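PDB 2VE3: putative cytochrome P450 120 from Synechocystis sp., which binds heme and retinoic acid and probably acts as a cytochrome P450 monooxygenase, inserting oxygen into a bound organic substrate. Local coordinates for residues A78-P90 / E175-P187. Sequence-based numbering, arbitrary orientation.
Sequences ATWPLSTRILLGP and ETYIQGLFSLPIP. With REA (retinoic acid), chain D.
Thr-84 and Leu-181 bring the backbones closest here, CA to CA 4.7 Å, where the short helix 82-88 runs roughly antiparallel (146°) to helix 175-181. In cytochrome P450 terms this is the B' helix meeting the C-terminal part of helix F, two elements that wall the substrate pocket. The chain continues past Ser-183 to Pro-185, the centre of an inverse gamma turn, whose ring packs against Leu-82 and Ser-83.

The main polar grip is on one carbonyl. Leu-181 O accepts from Ser-83 OG at 2.7 Å and from Thr-84 OG1 at 3.0 Å, the two hydroxyls arriving from opposite faces of the carbonyl plane. Consecutive residues of the B' helix thus grip a single backbone oxygen of the other segment. A chi1 of -35° sets Thr-84 OG1 beside its own backbone N and sends CG2 the other way, toward Leu-181 CD2 and the retinoid methyl C18. Thr-84 OG1 also sits 3.6 Å above the plane of the Phe-182 ring, offset toward the rim.

On the pocket side, Trp-80 presents one face of its indole to the cyclohexene end of the retinoic acid, with methyl C18 over the ring centre, 3.8 Å from its plane. Trp-80 also touches the heme, so this one side chain bridges cofactor and ligand. Phe-182 turns its edge toward Trp-80 CE3, takes Pro-81 CG against CE1, and meets the polyene with CZ 3.3 Å from retinoid C10.

At the far end of the B' helix, Leu-87 CB touches both Leu-181 CD2 and Tyr-177 CE1. Swung across with CG anti to its backbone N (chi1 172°), Tyr-177 donates its OH to Leu-87 O at 2.7 Å, the oxygen lying in the ring plane while the hydroxyl stands well above the carbonyl plane.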
loop_
_atom_site.group_PDB
_atom_site.type_symbol
_atom_site.label_atom_id
_atom_site.label_comp_id
_atom_site.label_asym_id
_atom_site.label_seq_id
_atom_site.Cartn_x
_atom_site.Cartn_y
_atom_site.Cartn_z
ATOM N N ALA A 78 12.895 -8.837 -8.009
ATOM C CA ALA A 78 12.139 -8.411 -6.820
ATOM C C ALA A 78 12.257 -9.384 -5.650
ATOM O O ALA A 78 12.321 -10.596 -5.822
ATOM C CB ALA A 78 10.678 -8.140 -7.148
ATOM N N THR A 79 12.293 -8.837 -4.450
ATOM C CA THR A 79 12.314 -9.669 -3.262
ATOM C C THR A 79 11.656 -8.941 -2.094
ATOM O O THR A 79 11.266 -7.782 -2.206
ATOM C CB THR A 79 13.761 -10.143 -2.951
ATOM O OG1 THR A 79 13.722 -11.263 -2.066
ATOM C CG2 THR A 79 14.602 -9.007 -2.368
ATOM N N TRP A 80 11.520 -9.647 -0.977
ATOM C CA TRP A 80 10.943 -9.093 0.237
ATOM C C TRP A 80 11.714 -9.702 1.401
ATOM O O TRP A 80 12.298 -10.768 1.244
ATOM C CB TRP A 80 9.440 -9.396 0.318
ATOM C CG TRP A 80 8.580 -8.533 -0.633
ATOM C CD1 TRP A 80 7.943 -8.944 -1.772
ATOM C CD2 TRP A 80 8.318 -7.124 -0.518
ATOM N NE1 TRP A 80 7.295 -7.882 -2.364
ATOM C CE2 TRP A 80 7.505 -6.757 -1.616
ATOM C CE3 TRP A 80 8.697 -6.135 0.408
ATOM C CZ2 TRP A 80 7.059 -5.452 -1.813
ATOM C CZ3 TRP A 80 8.242 -4.834 0.213
ATOM C CH2 TRP A 80 7.430 -4.507 -0.886
ATOM N N PRO A 81 11.754 -9.013 2.556
ATOM C CA PRO A 81 12.329 -9.581 3.784
ATOM C C PRO A 81 11.852 -11.023 4.105
ATOM O O PRO A 81 10.739 -11.406 3.753
ATOM C CB PRO A 81 11.880 -8.588 4.858
ATOM C CG PRO A 81 11.783 -7.268 4.112
ATOM C CD PRO A 81 11.272 -7.631 2.758
ATOM N N LEU A 82 12.704 -11.806 4.757
ATOM C CA LEU A 82 12.449 -13.236 4.981
ATOM C C LEU A 82 11.074 -13.545 5.590
ATOM O O LEU A 82 10.397 -14.495 5.164
ATOM C CB LEU A 82 13.573 -13.876 5.845
ATOM C CG LEU A 82 13.381 -15.383 6.115
ATOM C CD1 LEU A 82 13.280 -16.157 4.802
ATOM C CD2 LEU A 82 14.456 -15.991 7.022
ATOM N N SER A 83 10.683 -12.760 6.594
ATOM C CA SER A 83 9.381 -12.891 7.233
ATOM C C SER A 83 8.229 -12.670 6.247
ATOM O O SER A 83 7.252 -13.415 6.260
ATOM C CB SER A 83 9.263 -11.895 8.388
ATOM O OG SER A 83 9.441 -10.563 7.919
ATOM N N THR A 84 8.355 -11.637 5.412
ATOM C CA THR A 84 7.330 -11.282 4.417
ATOM C C THR A 84 7.139 -12.392 3.386
ATOM O O THR A 84 6.013 -12.743 3.052
ATOM C CB THR A 84 7.687 -9.977 3.652
ATOM O OG1 THR A 84 8.359 -9.068 4.525
ATOM C CG2 THR A 84 6.431 -9.321 3.069
ATOM N N ARG A 85 8.244 -12.932 2.890
ATOM C CA ARG A 85 8.189 -13.976 1.879
ATOM C C ARG A 85 7.476 -15.218 2.379
ATOM O O ARG A 85 6.560 -15.688 1.727
ATOM C CB ARG A 85 9.590 -14.300 1.347
ATOM C CG ARG A 85 10.012 -13.347 0.229
ATOM C CD ARG A 85 11.349 -13.721 -0.388
ATOM N NE ARG A 85 12.440 -13.433 0.532
ATOM C CZ ARG A 85 13.163 -14.362 1.153
ATOM N NH1 ARG A 85 12.920 -15.656 0.944
ATOM N NH2 ARG A 85 14.130 -13.990 1.980
ATOM N N ILE A 86 7.861 -15.697 3.568
ATOM C CA ILE A 86 7.239 -16.859 4.212
ATOM C C ILE A 86 5.733 -16.684 4.423
ATOM O O ILE A 86 4.950 -17.599 4.156
ATOM C CB ILE A 86 7.931 -17.200 5.586
ATOM C CG1 ILE A 86 9.393 -17.602 5.359
ATOM C CG2 ILE A 86 7.162 -18.282 6.321
ATOM C CD1 ILE A 86 10.222 -17.831 6.630
ATOM N N LEU A 87 5.329 -15.501 4.877
ATOM C CA LEU A 87 3.928 -15.222 5.203
ATOM C C LEU A 87 3.030 -14.946 3.994
ATOM O O LEU A 87 1.825 -15.215 4.044
ATOM C CB LEU A 87 3.832 -14.084 6.233
ATOM C CG LEU A 87 4.333 -14.477 7.635
ATOM C CD1 LEU A 87 4.611 -13.255 8.497
ATOM C CD2 LEU A 87 3.331 -15.386 8.307
ATOM N N LEU A 88 3.608 -14.392 2.932
ATOM C CA LEU A 88 2.920 -14.239 1.654
ATOM C C LEU A 88 2.696 -15.579 0.953
ATOM O O LEU A 88 1.644 -15.794 0.350
ATOM C CB LEU A 88 3.725 -13.330 0.719
ATOM C CG LEU A 88 3.658 -11.812 0.869
ATOM C CD1 LEU A 88 4.719 -11.209 -0.041
ATOM C CD2 LEU A 88 2.284 -11.335 0.472
ATOM N N GLY A 89 3.696 -16.460 1.023
ATOM C CA GLY A 89 3.650 -17.755 0.366
ATOM C C GLY A 89 4.402 -17.771 -0.952
ATOM O O GLY A 89 4.596 -16.710 -1.577
ATOM N N PRO A 90 4.820 -18.972 -1.405
ATOM C CA PRO A 90 5.563 -19.084 -2.663
ATOM C C PRO A 90 4.697 -18.855 -3.914
ATOM O O PRO A 90 5.222 -18.636 -4.999
ATOM C CB PRO A 90 6.097 -20.527 -2.630
ATOM C CG PRO A 90 5.104 -21.285 -1.828
ATOM C CD PRO A 90 4.614 -20.287 -0.763
ATOM N N GLU A 175 -5.457 -9.056 11.124
ATOM C CA GLU A 175 -4.752 -8.077 11.945
ATOM C C GLU A 175 -3.496 -8.661 12.568
ATOM O O GLU A 175 -2.439 -8.024 12.568
ATOM C CB GLU A 175 -5.698 -7.498 13.005
ATOM C CG GLU A 175 -6.900 -6.809 12.382
ATOM C CD GLU A 175 -6.512 -5.533 11.641
ATOM O OE1 GLU A 175 -6.381 -5.543 10.383
ATOM O OE2 GLU A 175 -6.329 -4.516 12.333
ATOM N N THR A 176 -3.626 -9.891 13.070
ATOM C CA THR A 176 -2.500 -10.677 13.574
ATOM C C THR A 176 -1.508 -11.089 12.460
ATOM O O THR A 176 -0.293 -10.995 12.630
ATOM C CB THR A 176 -3.032 -11.937 14.298
ATOM O OG1 THR A 176 -4.009 -11.529 15.265
ATOM C CG2 THR A 176 -1.921 -12.683 14.990
ATOM N N TYR A 177 -2.035 -11.558 11.334
ATOM C CA TYR A 177 -1.224 -11.872 10.152
ATOM C C TYR A 177 -0.340 -10.665 9.752
ATOM O O TYR A 177 0.878 -10.779 9.661
ATOM C CB TYR A 177 -2.156 -12.303 9.016
ATOM C CG TYR A 177 -1.494 -12.485 7.669
ATOM C CD1 TYR A 177 -0.747 -13.626 7.387
ATOM C CD2 TYR A 177 -1.623 -11.514 6.672
ATOM C CE1 TYR A 177 -0.135 -13.786 6.167
ATOM C CE2 TYR A 177 -1.016 -11.675 5.442
ATOM C CZ TYR A 177 -0.266 -12.807 5.199
ATOM O OH TYR A 177 0.334 -12.978 3.969
ATOM N N ILE A 178 -0.967 -9.509 9.566
ATOM C CA ILE A 178 -0.275 -8.260 9.214
ATOM C C ILE A 178 0.868 -7.860 10.173
ATOM O O ILE A 178 1.953 -7.477 9.718
ATOM C CB ILE A 178 -1.284 -7.097 9.035
ATOM C CG1 ILE A 178 -2.131 -7.323 7.776
ATOM C CG2 ILE A 178 -0.561 -5.739 8.980
ATOM C CD1 ILE A 178 -3.238 -6.281 7.570
ATOM N N GLN A 179 0.643 -7.991 11.482
ATOM C CA GLN A 179 1.633 -7.585 12.496
ATOM C C GLN A 179 2.977 -8.319 12.400
ATOM O O GLN A 179 4.003 -7.794 12.841
ATOM C CB GLN A 179 1.047 -7.676 13.915
ATOM C CG GLN A 179 0.196 -6.458 14.321
ATOM C CD GLN A 179 -0.287 -6.469 15.798
ATOM O OE1 GLN A 179 -1.063 -5.600 16.207
ATOM N NE2 GLN A 179 0.180 -7.427 16.586
ATOM N N GLY A 180 2.974 -9.512 11.787
ATOM C CA GLY A 180 4.194 -10.301 11.639
ATOM C C GLY A 180 4.889 -10.190 10.303
ATOM O O GLY A 180 5.983 -10.709 10.149
ATOM N N LEU A 181 4.255 -9.531 9.326
ATOM C CA LEU A 181 4.794 -9.424 7.966
ATOM C C LEU A 181 6.208 -8.830 7.927
ATOM O O LEU A 181 7.100 -9.356 7.233
ATOM C CB LEU A 181 3.845 -8.618 7.060
ATOM C CG LEU A 181 2.724 -9.405 6.370
ATOM C CD1 LEU A 181 1.649 -8.455 5.895
ATOM C CD2 LEU A 181 3.248 -10.278 5.217
ATOM N N PHE A 182 6.412 -7.751 8.677
ATOM C CA PHE A 182 7.756 -7.203 8.860
ATOM C C PHE A 182 8.160 -7.342 10.328
ATOM O O PHE A 182 7.821 -6.510 11.166
ATOM C CB PHE A 182 7.849 -5.765 8.340
ATOM C CG PHE A 182 7.617 -5.647 6.845
ATOM C CD1 PHE A 182 8.692 -5.539 5.965
ATOM C CD2 PHE A 182 6.330 -5.652 6.319
ATOM C CE1 PHE A 182 8.481 -5.428 4.581
ATOM C CE2 PHE A 182 6.114 -5.544 4.929
ATOM C CZ PHE A 182 7.196 -5.441 4.070
ATOM N N SER A 183 8.852 -8.445 10.609
ATOM C CA SER A 183 9.231 -8.853 11.967
ATOM C C SER A 183 10.412 -9.821 11.915
ATOM O O SER A 183 10.825 -10.261 10.829
ATOM C CB SER A 183 8.044 -9.522 12.680
ATOM O OG SER A 183 7.674 -10.715 12.013
ATOM N N LEU A 184 10.947 -10.158 13.093
ATOM C CA LEU A 184 11.988 -11.182 13.209
ATOM C C LEU A 184 11.373 -12.546 12.899
ATOM O O LEU A 184 10.455 -12.959 13.604
ATOM C CB LEU A 184 12.584 -11.229 14.627
ATOM C CG LEU A 184 13.422 -10.098 15.226
ATOM C CD1 LEU A 184 14.090 -10.603 16.531
ATOM C CD2 LEU A 184 14.465 -9.544 14.254
ATOM N N PRO A 185 11.894 -13.249 11.868
ATOM C CA PRO A 185 11.292 -14.514 11.433
ATOM C C PRO A 185 11.603 -15.681 12.396
ATOM O O PRO A 185 12.133 -16.715 11.985
ATOM C CB PRO A 185 11.902 -14.738 10.044
ATOM C CG PRO A 185 13.232 -14.033 10.095
ATOM C CD PRO A 185 13.107 -12.909 11.088
ATOM N N ILE A 186 11.247 -15.503 13.666
ATOM C CA ILE A 186 11.426 -16.539 14.685
ATOM C C ILE A 186 10.130 -17.324 14.904
ATOM O O ILE A 186 9.136 -16.784 15.389
ATOM C CB ILE A 186 12.007 -15.976 15.983
ATOM C CG1 ILE A 186 13.479 -15.617 15.756
ATOM C CG2 ILE A 186 11.925 -17.005 17.118
ATOM C CD1 ILE A 186 14.138 -14.904 16.925
ATOM N N PRO A 187 10.149 -18.610 14.519
ATOM C CA PRO A 187 8.996 -19.503 14.473
ATOM C C PRO A 187 8.641 -20.106 15.833
ATOM O O PRO A 187 8.695 -21.328 16.011
ATOM C CB PRO A 187 9.436 -20.608 13.489
ATOM C CG PRO A 187 10.870 -20.340 13.159
ATOM C CD PRO A 187 11.380 -19.279 14.063
HETATM C C1 REA D . 2.244 -4.493 -1.109
HETATM C C2 REA D . 1.773 -5.662 -1.969
HETATM C C3 REA D . 2.971 -6.497 -2.423
HETATM C C4 REA D . 3.616 -7.181 -1.220
HETATM C C5 REA D . 3.772 -6.260 -0.029
HETATM C C6 REA D . 3.131 -5.017 0.036
HETATM C C7 REA D . 3.315 -4.207 1.246
HETATM C C8 REA D . 4.559 -3.460 1.437
HETATM C C9 REA D . 4.778 -2.781 2.732
HETATM C C10 REA D . 6.154 -2.462 3.047
HETATM C C11 REA D . 6.597 -1.186 3.581
HETATM C C12 REA D . 8.033 -0.983 3.392
HETATM C C13 REA D . 8.921 -0.518 4.456
HETATM C C14 REA D . 10.240 -0.269 4.028
HETATM C C15 REA D . 11.147 0.680 4.646
HETATM C C16 REA D . 3.080 -3.517 -1.959
HETATM C C17 REA D . 0.989 -3.793 -0.587
HETATM C C18 REA D . 4.632 -6.743 1.114
HETATM C C19 REA D . 3.664 -2.472 3.703
HETATM C C20 REA D . 8.440 -0.354 5.874
HETATM O O1 REA D . 10.773 1.403 5.584
HETATM O O2 REA D . 12.314 0.772 4.237
#